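Side-chain contact in diphosphomevalonate decarboxylase, putative (Trypanosoma brucei, PDB 2HKE), which probably catalyses the ATP-dependent decarboxylation of (R)-5-diphosphomevalonate to isopentenyl diphosphate, the isoprenoid and sterol precursor: residues A[319-322]-A[323-326]. The protein carries 1 engineered substitution. Numbering follows the deposited sequence.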
loop_
_atom_site.group_PDB
_atom_site.type_symbol
_atom_site.label_atom_id
_atom_site.label_comp_id
_atom_site.label_asym_id
_atom_site.label_seq_id
_atom_site.Cartn_x
_atom_site.Cartn_y
_atom_site.Cartn_z
ATOM N N PRO A 319 -13.532 -9.146 19.104
ATOM C CA PRO A 319 -14.434 -8.081 19.509
ATOM C C PRO A 319 -13.676 -6.812 19.699
ATOM O O PRO A 319 -12.749 -6.741 20.521
ATOM C CB PRO A 319 -15.021 -8.596 20.835
ATOM C CG PRO A 319 -14.709 -10.052 20.832
ATOM C CD PRO A 319 -13.480 -10.235 20.096
ATOM N N THR A 320 -14.063 -5.810 18.927
ATOM C CA THR A 320 -13.352 -4.563 18.843
ATOM C C THR A 320 -14.337 -3.399 19.055
ATOM O O THR A 320 -15.349 -3.299 18.357
ATOM C CB THR A 320 -12.700 -4.392 17.469
ATOM O OG1 THR A 320 -11.875 -5.544 17.183
ATOM C CG2 THR A 320 -11.888 -3.053 17.404
ATOM N N PRO A 321 -14.013 -2.499 19.976
ATOM C CA PRO A 321 -14.943 -1.379 20.215
ATOM C C PRO A 321 -15.080 -0.451 18.994
ATOM O O PRO A 321 -14.110 -0.262 18.240
ATOM C CB PRO A 321 -14.340 -0.644 21.416
ATOM C CG PRO A 321 -12.986 -1.190 21.637
ATOM C CD PRO A 321 -12.811 -2.453 20.818
ATOM N N PHE A 322 -16.252 0.163 18.821
ATOM C CA PHE A 322 -16.486 1.011 17.626
ATOM C C PHE A 322 -15.611 2.232 17.598
ATOM O O PHE A 322 -15.302 2.776 16.518
ATOM C CB PHE A 322 -17.948 1.409 17.479
ATOM C CG PHE A 322 -18.825 0.274 17.129
ATOM C CD1 PHE A 322 -18.683 -0.368 15.934
ATOM C CD2 PHE A 322 -19.814 -0.165 18.003
ATOM C CE1 PHE A 322 -19.502 -1.439 15.593
ATOM C CE2 PHE A 322 -20.626 -1.225 17.666
ATOM C CZ PHE A 322 -20.465 -1.861 16.463
ATOM N N GLU A 323 -15.173 2.652 18.772
ATOM C CA GLU A 323 -14.199 3.723 18.873
ATOM C C GLU A 323 -12.907 3.446 18.068
ATOM O O GLU A 323 -12.168 4.370 17.740
ATOM C CB GLU A 323 -13.855 3.934 20.331
ATOM C CG GLU A 323 -15.016 4.536 21.183
ATOM C CD GLU A 323 -16.188 3.580 21.516
ATOM O OE1 GLU A 323 -16.094 2.340 21.350
ATOM O OE2 GLU A 323 -17.247 4.112 21.943
ATOM N N LYS A 324 -12.626 2.174 17.794
ATOM C CA LYS A 324 -11.417 1.766 17.065
ATOM C C LYS A 324 -11.708 1.432 15.574
ATOM O O LYS A 324 -10.824 0.940 14.864
ATOM C CB LYS A 324 -10.762 0.558 17.731
ATOM C CG LYS A 324 -10.138 0.802 19.125
ATOM C CD LYS A 324 -8.929 1.733 19.046
ATOM C CE LYS A 324 -7.858 1.475 20.146
ATOM N NZ LYS A 324 -6.744 0.478 19.740
ATOM N N PHE A 325 -12.931 1.678 15.160
ATOM C CA PHE A 325 -13.334 1.609 13.750
ATOM C C PHE A 325 -13.062 2.951 13.094
ATOM O O PHE A 325 -13.466 4.000 13.618
ATOM C CB PHE A 325 -14.818 1.352 13.627
ATOM C CG PHE A 325 -15.247 -0.048 13.774
ATOM C CD1 PHE A 325 -14.744 -0.848 14.776
ATOM C CD2 PHE A 325 -16.230 -0.558 12.970
ATOM C CE1 PHE A 325 -15.185 -2.094 14.959
ATOM C CE2 PHE A 325 -16.673 -1.838 13.129
ATOM C CZ PHE A 325 -16.130 -2.615 14.127
ATOM N N PHE A 326 -12.424 2.932 11.933
ATOM C CA PHE A 326 -12.183 4.123 11.169
ATOM C C PHE A 326 -12.749 3.897 9.766
ATOM O O PHE A 326 -12.066 3.372 8.898
ATOM C CB PHE A 326 -10.696 4.422 11.159
ATOM C CG PHE A 326 -10.185 4.851 12.478
ATOM C CD1 PHE A 326 -9.722 3.930 13.377
ATOM C CD2 PHE A 326 -10.238 6.178 12.868
ATOM C CE1 PHE A 326 -9.277 4.346 14.658
ATOM C CE2 PHE A 326 -9.791 6.579 14.167
ATOM C CZ PHE A 326 -9.329 5.670 15.025
HETATM O O HOH W 1 -18.063 -0.046 21.048
#
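Phe322 turns the edge of its ring onto a face of Phe325 in a T-shaped stack, centroids 4.9 Å apart and planes at 66°. Phe322 CD1 stands over the centre of the Phe325 ring, 3.8 Å from Phe325 CE2. The 3-10 turn at 322-324 brings these two residues, three apart, side by side and pointing the same way; Phe325 N donates to Phe322 O and Lys324 N to Pro321 O, both at 2.9 Å. Pro321, having no N-H to offer, suits the start of this turn. A water accepts from Phe322 N and donates to Glu323 OE1; the Glu323 chain, bent at chi2 (73°), folds the carboxylate back toward the start of the turn. Thr320 sets its methyl CG2 against Lys324 CB at 3.8 Å, while its OG1 donates a hydrogen bond to Phe318 O and accepts one from Phe356 N. Buried Phe325 rests on Val311 and Met315 of helix 307-317 and on Leu359 of strand 358-363, as the turn leads from that helix into edge strand 325-327. Phe322, more exposed, also meets Lys337 in a cation-pi contact. The slightly positive C-H edge of Phe322 probably meets the electron-rich face of Phe325, a weak but directional attraction at the border between core and solvent.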